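Local coordinates for p800 reaction center core protein (PDB 5V8K) that forms the core of a homodimeric photosynthetic reaction centre, holding bacteriochlorophyll g pigments and contributing ligands to a 4Fe-4S cluster, at residues M60-L65 against R236-S241; D71-S76 against S241-P246. All coordinates share one frame; numbering follows the deposited sequence.

Contact 1: residues M60-L65 against R236-S241; sequences MFYARL and REYAVS. With GBF (Bacteriochlorophyll g), chain J.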
loop_
_atom_site.group_PDB
_atom_site.type_symbol
_atom_site.label_atom_id
_atom_site.label_comp_id
_atom_site.label_asym_id
_atom_site.label_seq_id
_atom_site.Cartn_x
_atom_site.Cartn_y
_atom_site.Cartn_z
ATOM N N MET A 60 -15.275 -26.904 -3.792
ATOM C CA MET A 60 -14.300 -27.788 -4.427
ATOM C C MET A 60 -14.473 -29.216 -3.935
ATOM O O MET A 60 -14.318 -30.172 -4.699
ATOM C CB MET A 60 -12.855 -27.302 -4.184
ATOM C CG MET A 60 -12.454 -26.160 -5.081
ATOM S SD MET A 60 -10.742 -25.720 -4.853
ATOM C CE MET A 60 -10.852 -24.714 -3.354
ATOM N N PHE A 61 -14.797 -29.369 -2.660
ATOM C CA PHE A 61 -14.947 -30.699 -2.075
ATOM C C PHE A 61 -16.243 -31.362 -2.539
ATOM O O PHE A 61 -16.298 -32.591 -2.706
ATOM C CB PHE A 61 -14.896 -30.599 -0.552
ATOM C CG PHE A 61 -13.530 -30.415 -0.027
ATOM C CD1 PHE A 61 -13.013 -29.150 0.120
ATOM C CD2 PHE A 61 -12.737 -31.492 0.275
ATOM C CE1 PHE A 61 -11.745 -28.959 0.587
ATOM C CE2 PHE A 61 -11.422 -31.310 0.739
ATOM C CZ PHE A 61 -10.934 -30.060 0.886
ATOM N N TYR A 62 -17.285 -30.566 -2.773
ATOM C CA TYR A 62 -18.503 -31.128 -3.345
ATOM C C TYR A 62 -18.300 -31.466 -4.813
ATOM O O TYR A 62 -18.873 -32.451 -5.300
ATOM C CB TYR A 62 -19.689 -30.167 -3.163
ATOM C CG TYR A 62 -20.453 -30.467 -1.880
ATOM C CD1 TYR A 62 -20.071 -29.912 -0.665
ATOM C CD2 TYR A 62 -21.548 -31.357 -1.886
ATOM C CE1 TYR A 62 -20.745 -30.222 0.504
ATOM C CE2 TYR A 62 -22.230 -31.677 -0.730
ATOM C CZ TYR A 62 -21.842 -31.103 0.450
ATOM O OH TYR A 62 -22.516 -31.422 1.580
ATOM N N ALA A 63 -17.480 -30.678 -5.529
ATOM C CA ALA A 63 -17.111 -31.066 -6.884
ATOM C C ALA A 63 -16.416 -32.422 -6.890
ATOM O O ALA A 63 -16.611 -33.205 -7.823
ATOM C CB ALA A 63 -16.204 -30.009 -7.545
ATOM N N ARG A 64 -15.644 -32.736 -5.845
ATOM C CA ARG A 64 -15.062 -34.070 -5.746
ATOM C C ARG A 64 -16.135 -35.137 -5.562
ATOM O O ARG A 64 -16.070 -36.205 -6.192
ATOM C CB ARG A 64 -14.039 -34.123 -4.617
ATOM C CG ARG A 64 -12.720 -33.358 -4.973
ATOM C CD ARG A 64 -11.710 -34.309 -5.645
ATOM N NE ARG A 64 -10.934 -34.963 -4.617
ATOM C CZ ARG A 64 -10.661 -36.260 -4.516
ATOM N NH1 ARG A 64 -9.901 -36.651 -3.509
ATOM N NH2 ARG A 64 -11.140 -37.165 -5.360
ATOM N N LEU A 65 -17.137 -34.880 -4.704
ATOM C CA LEU A 65 -18.201 -35.870 -4.522
ATOM C C LEU A 65 -18.835 -36.185 -5.859
ATOM O O LEU A 65 -19.106 -37.352 -6.183
ATOM C CB LEU A 65 -19.283 -35.366 -3.567
ATOM C CG LEU A 65 -18.969 -35.153 -2.091
ATOM C CD1 LEU A 65 -20.238 -34.787 -1.368
ATOM C CD2 LEU A 65 -18.388 -36.385 -1.517
ATOM N N ARG A 236 -15.567 -27.872 -13.809
ATOM C CA ARG A 236 -16.456 -27.152 -14.727
ATOM C C ARG A 236 -17.843 -27.786 -14.731
ATOM O O ARG A 236 -18.858 -27.090 -14.640
ATOM C CB ARG A 236 -15.905 -27.149 -16.163
ATOM C CG ARG A 236 -14.666 -26.304 -16.433
ATOM C CD ARG A 236 -14.312 -26.316 -17.952
ATOM N NE ARG A 236 -13.870 -27.640 -18.393
ATOM C CZ ARG A 236 -14.594 -28.490 -19.119
ATOM N NH1 ARG A 236 -15.803 -28.155 -19.537
ATOM N NH2 ARG A 236 -14.101 -29.684 -19.436
ATOM N N GLU A 237 -17.897 -29.111 -14.867
ATOM C CA GLU A 237 -19.173 -29.813 -14.992
ATOM C C GLU A 237 -19.997 -29.696 -13.725
ATOM O O GLU A 237 -21.197 -29.440 -13.784
ATOM C CB GLU A 237 -18.919 -31.282 -15.310
ATOM C CG GLU A 237 -18.217 -31.513 -16.633
ATOM C CD GLU A 237 -19.164 -31.727 -17.753
ATOM O OE1 GLU A 237 -19.258 -30.795 -18.584
ATOM O OE2 GLU A 237 -19.805 -32.813 -17.794
ATOM N N TYR A 238 -19.372 -29.891 -12.564
ATOM C CA TYR A 238 -20.122 -29.777 -11.324
ATOM C C TYR A 238 -20.844 -28.434 -11.230
ATOM O O TYR A 238 -22.031 -28.372 -10.883
ATOM C CB TYR A 238 -19.205 -30.000 -10.113
ATOM C CG TYR A 238 -19.843 -29.551 -8.846
ATOM C CD1 TYR A 238 -20.861 -30.284 -8.271
ATOM C CD2 TYR A 238 -19.483 -28.357 -8.266
ATOM C CE1 TYR A 238 -21.499 -29.845 -7.111
ATOM C CE2 TYR A 238 -20.099 -27.908 -7.120
ATOM C CZ TYR A 238 -21.095 -28.659 -6.534
ATOM O OH TYR A 238 -21.731 -28.214 -5.397
ATOM N N ALA A 239 -20.151 -27.345 -11.568
ATOM C CA ALA A 239 -20.703 -26.001 -11.363
ATOM C C ALA A 239 -21.924 -25.726 -12.214
ATOM O O ALA A 239 -22.654 -24.783 -11.910
ATOM C CB ALA A 239 -19.659 -24.904 -11.647
ATOM N N VAL A 240 -22.179 -26.516 -13.260
ATOM C CA VAL A 240 -23.404 -26.388 -14.038
ATOM C C VAL A 240 -24.256 -27.666 -14.000
ATOM O O VAL A 240 -25.199 -27.795 -14.767
ATOM C CB VAL A 240 -23.104 -25.970 -15.492
ATOM C CG1 VAL A 240 -22.458 -24.580 -15.533
ATOM C CG2 VAL A 240 -22.198 -26.988 -16.177
ATOM N N SER A 241 -23.956 -28.601 -13.105
ATOM C CA SER A 241 -24.719 -29.838 -13.020
ATOM C C SER A 241 -26.026 -29.598 -12.270
ATOM O O SER A 241 -26.294 -28.504 -11.775
ATOM C CB SER A 241 -23.911 -30.914 -12.316
ATOM O OG SER A 241 -23.795 -30.571 -10.947
HETATM MG MG GBF J . -10.753 -40.087 2.553
HETATM C CHA GBF J . -11.604 -37.786 0.046
HETATM C CHB GBF J . -12.650 -42.367 1.043
HETATM C CHC GBF J . -9.434 -42.292 4.825
HETATM C CHD GBF J . -8.342 -37.665 3.672
HETATM N NA GBF J . -12.000 -40.038 1.023
HETATM C C1A GBF J . -12.292 -39.123 0.091
HETATM C C2A GBF J . -13.067 -39.569 -1.116
HETATM C C3A GBF J . -13.672 -40.842 -0.546
HETATM C C4A GBF J . -12.702 -41.101 0.578
HETATM C CMA GBF J . -15.106 -40.678 -0.001
HETATM C CAA GBF J . -12.341 -39.831 -2.441
HETATM C CBA GBF J . -11.139 -40.743 -2.292
HETATM C CGA GBF J . -9.945 -40.048 -1.705
HETATM O O1A GBF J . -9.526 -38.989 -2.153
HETATM O O2A GBF J . -9.043 -40.878 -0.959
HETATM N NB GBF J . -10.955 -42.096 2.823
HETATM C C1B GBF J . -11.829 -42.876 2.161
HETATM C C2B GBF J . -11.701 -44.180 2.605
HETATM C C3B GBF J . -10.812 -44.154 3.667
HETATM C C4B GBF J . -10.412 -42.800 3.822
HETATM C CMB GBF J . -12.405 -45.392 2.048
HETATM C CAB GBF J . -10.460 -45.409 4.374
HETATM C CBB GBF J . -9.761 -45.581 5.462
HETATM N NC GBF J . -9.219 -39.993 3.908
HETATM C C1C GBF J . -8.872 -40.934 4.781
HETATM C C2C GBF J . -7.864 -40.791 5.862
HETATM C C3C GBF J . -7.624 -39.420 5.390
HETATM C C4C GBF J . -8.389 -39.002 4.299
HETATM C CMC GBF J . -8.544 -40.875 7.228
HETATM C CAC GBF J . -6.642 -38.498 6.030
HETATM C CBC GBF J . -5.770 -38.899 7.206
HETATM N ND GBF J . -10.067 -38.248 2.090
HETATM C C1D GBF J . -9.189 -37.344 2.510
HETATM C C2D GBF J . -9.033 -35.911 1.782
HETATM C C3D GBF J . -10.029 -36.287 0.879
HETATM C C4D GBF J . -10.624 -37.569 1.024
HETATM C CMD GBF J . -8.174 -34.702 1.955
HETATM C CAD GBF J . -10.710 -35.642 -0.270
HETATM O OBD GBF J . -10.567 -34.539 -0.876
HETATM C CBD GBF J . -11.807 -36.556 -0.761
HETATM C CGD GBF J . -13.154 -35.921 -0.672
HETATM O O1D GBF J . -13.630 -35.359 0.300
HETATM O O2D GBF J . -13.982 -35.948 -1.820
HETATM C CED GBF J . -15.164 -35.183 -1.609
HETATM C C1 GBF J . -8.081 -40.273 -0.118
HETATM C C2 GBF J . -7.729 -41.199 1.031
HETATM C C3 GBF J . -7.003 -42.299 0.839
HETATM C C4 GBF J . -6.544 -42.602 -0.543
HETATM C C5 GBF J . -6.682 -43.222 1.998
HETATM C C6 GBF J . -7.149 -44.650 1.714
HETATM C C7 GBF J . -6.913 -45.538 2.926
HETATM C C8 GBF J . -6.422 -46.789 2.830
HETATM C C9 GBF J . -6.199 -47.629 4.070
HETATM C C10 GBF J . -6.054 -47.392 1.509
#
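Y238 meets helix 58-67 with the face of its ring laid on main chain rather than on a protruding side chain. The CA of A63 stands 4.0 Å from the centroid of the Y238 ring, 23° off its normal, a CH-pi contact displaced toward the rim, and the carbonyl of Y62 lies over the same face. The small A63 suits this place: its methyl CB sits 3.7 Å from CD2 of Y238, and nothing larger stands between ring and helix. With CG anti to the backbone N (chi1 165°), the Y238 ring spans A63 and carries its OH to within 3.6 Å of CB of Y62. The Y62 ring itself leads away, and its hydroxyl is hydrogen-bonded to L40 O. Y238 also packs against L248 and L259, so this flat aromatic fills the space between helices. Y238 O accepts from S241 N and from S241 OG, the latter at 2.8 Å.

Another side of helix 58-67 serves pigment. R64, its chain bent at chi2 and chi3, gives NH1 to O1A of a bacteriochlorophyll g at 2.7 Å (N-H...O 143°), while the O2D ester oxygen of that pigment lies above one guanidinium face. NE and NH2 bond to further bacteriochlorophyll g, a use that suits an arginine with its several donors. L65 CD2 touches the methyl ester CED at 3.4 Å. Here a short helix packs on one side against another short helix and with R64 binds bacteriochlorophyll g on another, part of the pigment lining of this PsaA/PsaB-family reaction centre.

Contact 2: residues D71-S76 against S241-P246; sequences DAVALS and SQYAGP. Unlike the reference sequence in segment 71-76: V73 (reference Thr). With LMT (dodecyl-beta-D-maltoside), chain B; LMT (dodecyl-beta-D-maltoside), chain C.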
loop_
_atom_site.group_PDB
_atom_site.type_symbol
_atom_site.label_atom_id
_atom_site.label_comp_id
_atom_site.label_asym_id
_atom_site.label_seq_id
_atom_site.Cartn_x
_atom_site.Cartn_y
_atom_site.Cartn_z
ATOM N N ASP A 71 -24.032 -38.674 -4.806
ATOM C CA ASP A 71 -25.015 -37.601 -4.751
ATOM C C ASP A 71 -24.334 -36.377 -4.175
ATOM O O ASP A 71 -24.015 -36.349 -2.985
ATOM C CB ASP A 71 -26.208 -38.041 -3.891
ATOM C CG ASP A 71 -27.341 -37.014 -3.848
ATOM O OD1 ASP A 71 -27.124 -35.853 -4.208
ATOM O OD2 ASP A 71 -28.456 -37.352 -3.417
ATOM N N ALA A 72 -24.066 -35.378 -5.018
ATOM C CA ALA A 72 -23.353 -34.183 -4.575
ATOM C C ALA A 72 -24.297 -33.048 -4.227
ATOM O O ALA A 72 -23.882 -31.892 -4.241
ATOM C CB ALA A 72 -22.352 -33.732 -5.628
ATOM N N VAL A 73 -25.556 -33.358 -3.916
ATOM C CA VAL A 73 -26.444 -32.370 -3.314
ATOM C C VAL A 73 -25.910 -31.969 -1.946
ATOM O O VAL A 73 -25.389 -32.802 -1.193
ATOM C CB VAL A 73 -27.876 -32.921 -3.175
ATOM C CG1 VAL A 73 -28.788 -31.820 -2.633
ATOM C CG2 VAL A 73 -28.403 -33.421 -4.441
ATOM N N ALA A 74 -26.052 -30.686 -1.611
ATOM C CA ALA A 74 -25.663 -30.226 -0.293
ATOM C C ALA A 74 -26.289 -31.092 0.787
ATOM O O ALA A 74 -27.497 -31.370 0.767
ATOM C CB ALA A 74 -26.083 -28.783 -0.088
ATOM N N LEU A 75 -25.446 -31.555 1.706
ATOM C CA LEU A 75 -25.870 -32.317 2.872
ATOM C C LEU A 75 -26.612 -33.594 2.483
ATOM O O LEU A 75 -27.491 -34.050 3.208
ATOM C CB LEU A 75 -26.731 -31.450 3.807
ATOM C CG LEU A 75 -26.046 -30.174 4.338
ATOM C CD1 LEU A 75 -27.033 -29.382 5.194
ATOM C CD2 LEU A 75 -24.805 -30.511 5.166
ATOM N N SER A 76 -26.268 -34.205 1.342
ATOM C CA SER A 76 -26.925 -35.450 0.945
ATOM C C SER A 76 -26.543 -36.583 1.882
ATOM O O SER A 76 -25.574 -36.476 2.642
ATOM C CB SER A 76 -26.537 -35.847 -0.469
ATOM O OG SER A 76 -25.179 -36.325 -0.482
ATOM N N SER A 241 -23.956 -28.601 -13.105
ATOM C CA SER A 241 -24.719 -29.838 -13.020
ATOM C C SER A 241 -26.026 -29.598 -12.270
ATOM O O SER A 241 -26.294 -28.504 -11.775
ATOM C CB SER A 241 -23.911 -30.914 -12.316
ATOM O OG SER A 241 -23.795 -30.571 -10.947
ATOM N N GLN A 242 -26.820 -30.665 -12.153
ATOM C CA GLN A 242 -28.085 -30.665 -11.412
ATOM C C GLN A 242 -27.891 -30.406 -9.929
ATOM O O GLN A 242 -28.845 -30.013 -9.255
ATOM C CB GLN A 242 -28.815 -32.023 -11.573
ATOM C CG GLN A 242 -27.943 -33.245 -11.097
ATOM C CD GLN A 242 -28.564 -34.626 -11.339
ATOM O OE1 GLN A 242 -27.992 -35.448 -12.062
ATOM N NE2 GLN A 242 -29.694 -34.902 -10.705
ATOM N N TYR A 243 -26.714 -30.716 -9.397
ATOM C CA TYR A 243 -26.400 -30.478 -8.000
ATOM C C TYR A 243 -26.037 -29.031 -7.695
ATOM O O TYR A 243 -26.007 -28.653 -6.525
ATOM C CB TYR A 243 -25.244 -31.385 -7.573
ATOM C CG TYR A 243 -25.473 -32.843 -7.895
ATOM C CD1 TYR A 243 -26.370 -33.606 -7.158
ATOM C CD2 TYR A 243 -24.792 -33.456 -8.929
ATOM C CE1 TYR A 243 -26.603 -34.932 -7.466
ATOM C CE2 TYR A 243 -25.008 -34.777 -9.229
ATOM C CZ TYR A 243 -25.909 -35.502 -8.492
ATOM O OH TYR A 243 -26.129 -36.812 -8.782
ATOM N N ALA A 244 -25.719 -28.218 -8.698
ATOM C CA ALA A 244 -25.208 -26.871 -8.439
ATOM C C ALA A 244 -26.341 -25.954 -8.007
ATOM O O ALA A 244 -27.394 -25.919 -8.634
ATOM C CB ALA A 244 -24.516 -26.295 -9.680
ATOM N N GLY A 245 -26.113 -25.181 -6.964
ATOM C CA GLY A 245 -27.087 -24.203 -6.555
ATOM C C GLY A 245 -27.266 -23.144 -7.614
ATOM O O GLY A 245 -26.415 -22.948 -8.496
ATOM N N PRO A 246 -28.384 -22.428 -7.546
ATOM C CA PRO A 246 -28.680 -21.488 -8.628
ATOM C C PRO A 246 -27.601 -20.422 -8.829
ATOM O O PRO A 246 -27.262 -20.138 -9.982
ATOM C CB PRO A 246 -30.013 -20.880 -8.222
ATOM C CG PRO A 246 -30.534 -21.751 -7.142
ATOM C CD PRO A 246 -29.408 -22.420 -6.493
HETATM C C1B LMT B . -31.209 -38.185 -1.658
HETATM C C2B LMT B . -30.606 -39.532 -1.920
HETATM C C3B LMT B . -31.667 -40.611 -1.879
HETATM C C4B LMT B . -32.330 -40.553 -0.533
HETATM C C5B LMT B . -32.924 -39.179 -0.359
HETATM C C6B LMT B . -33.651 -39.026 0.954
HETATM O O1B LMT B . -32.067 -37.856 -2.709
HETATM O O2B LMT B . -29.975 -39.501 -3.177
HETATM O O3B LMT B . -31.063 -41.873 -2.019
HETATM O "O4'" LMT B . -33.356 -41.517 -0.499
HETATM O O5B LMT B . -31.897 -38.200 -0.444
HETATM O O6B LMT B . -32.928 -39.619 2.011
HETATM C "C1'" LMT B . -33.323 -34.351 -4.425
HETATM C "C2'" LMT B . -31.945 -34.298 -3.837
HETATM C "C3'" LMT B . -31.393 -35.686 -3.593
HETATM C "C4'" LMT B . -32.360 -36.480 -2.725
HETATM C "C5'" LMT B . -33.789 -36.321 -3.182
HETATM C "C6'" LMT B . -34.654 -36.604 -1.973
HETATM O "O1'" LMT B . -33.826 -33.054 -4.439
HETATM O "O2'" LMT B . -31.211 -33.617 -4.800
HETATM O "O3'" LMT B . -30.177 -35.610 -2.887
HETATM O "O5'" LMT B . -34.135 -35.006 -3.539
HETATM O "O6'" LMT B . -35.324 -37.778 -2.266
HETATM C C1 LMT B . -34.901 -32.933 -5.312
HETATM C C2 LMT B . -35.730 -31.819 -4.764
HETATM C C3 LMT B . -36.743 -31.369 -5.776
HETATM C C4 LMT B . -36.809 -29.884 -5.663
HETATM C C5 LMT B . -38.121 -29.367 -5.174
HETATM C C6 LMT B . -39.089 -29.275 -6.319
HETATM C C7 LMT B . -39.966 -30.507 -6.313
HETATM C C8 LMT B . -41.425 -30.099 -6.338
HETATM C C9 LMT B . -42.213 -30.952 -7.311
HETATM C C10 LMT B . -43.654 -30.484 -7.314
HETATM C C11 LMT B . -44.571 -31.616 -7.744
HETATM C C12 LMT B . -44.020 -32.333 -8.958
HETATM C C1B LMT C . -33.622 -33.540 -0.296
HETATM C C2B LMT C . -34.193 -34.488 0.739
HETATM C C3B LMT C . -33.435 -34.343 2.034
HETATM C C4B LMT C . -31.955 -34.482 1.820
HETATM C C5B LMT C . -31.511 -33.539 0.734
HETATM C C6B LMT C . -30.040 -33.725 0.442
HETATM O O1B LMT C . -33.802 -32.239 0.148
HETATM O O2B LMT C . -35.520 -34.134 1.001
HETATM O O3B LMT C . -33.822 -35.383 2.890
HETATM O "O4'" LMT C . -31.327 -34.126 3.026
HETATM O O5B LMT C . -32.258 -33.794 -0.426
HETATM O O6B LMT C . -29.832 -34.958 -0.206
HETATM C "C1'" LMT C . -35.643 -28.914 -1.162
HETATM C "C2'" LMT C . -36.590 -30.030 -0.830
HETATM C "C3'" LMT C . -35.861 -31.067 -0.029
HETATM C "C4'" LMT C . -34.592 -31.504 -0.731
HETATM C "C5'" LMT C . -33.787 -30.279 -1.116
HETATM C "C6'" LMT C . -32.578 -30.623 -1.945
HETATM O "O1'" LMT C . -36.286 -28.120 -2.088
HETATM O "O2'" LMT C . -37.613 -29.517 -0.024
HETATM O "O3'" LMT C . -36.757 -32.129 0.050
HETATM O "O5'" LMT C . -34.580 -29.437 -1.881
HETATM O "O6'" LMT C . -31.751 -29.491 -1.992
HETATM C C1 LMT C . -35.846 -26.815 -1.990
HETATM C C2 LMT C . -37.076 -25.983 -1.984
HETATM C C3 LMT C . -37.202 -25.335 -3.321
HETATM C C4 LMT C . -37.961 -26.214 -4.271
HETATM C C5 LMT C . -39.290 -25.552 -4.549
HETATM C C6 LMT C . -40.161 -26.380 -5.493
HETATM C C7 LMT C . -40.108 -25.863 -6.928
HETATM C C8 LMT C . -40.447 -24.382 -7.003
HETATM C C9 LMT C . -40.082 -23.796 -8.365
HETATM C C10 LMT C . -39.427 -22.428 -8.213
HETATM C C11 LMT C . -39.224 -21.760 -9.568
HETATM C C12 LMT C . -39.124 -20.256 -9.439
HETATM O O HOH W 1 -23.874 -29.187 -4.428
HETATM O O HOH W 2 -27.177 -28.763 -3.354
#
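A type I beta turn, S241 to A244, brings Y243 against D71-V73, the run that leads into a type II turn from V73 to S76. The ring of Y243 lies over the peptide between D71 and A72: N of A72 stands 3.5 Å above the plane of the Y243 ring, toward the rim, while CG of Q242 covers the opposite face. The methyl of A72 adds a CH-pi contact, its CB 22° off the normal of the Y243 ring, and alanine is small enough to let the backbone come this near. At the far end of the run, V73 N approaches CD1 of Y243 at 3.4 Å. An alanine in place of Y243 would probably open a gap between A72 and Q242 and leave the A72 peptide without its aromatic cover.

Both loops feed helices, with S76 and G245 at the N-cap positions. S76 suits its place because its hydroxyl caps A79 N and also donates to D71 O at 2.8 Å, from above the carbonyl plane. D71 probably closes an Asx turn onto V73 N, although the position of OD1 is doubtful. Water joins the loops through main-chain atoms: one molecule donates to A72 O at 2.7 Å and to Y243 O at 3.0 Å. On the outer side, D71 OD2 accepts two hydroxyls of a dodecyl maltoside head group, O3' at 2.5 Å and O2B at 2.6 Å.

Contacts 1 and 2 have centres about 8 Å apart and share S241, whose OG also weakly accepts from Y243 N. The segments alternate along the chain: each contact pairs part of the 58-76 passage with part of the 234-246 passage, more than 160 residues later. Y62 ties them: its OH lies 2.9 Å from L75 N, a probable hydrogen bond, and its CE2 packs 3.4 Å from V73 O. In the other passage, A239 O meets A244 CB at 3.3 Å. Contact 1 is buried next to bacteriochlorophyll g, whereas contact 2 lies farther from the chain centre, beside bound detergent, with the A72 side chain about 8 Å from a bound bacteriochlorophyll g.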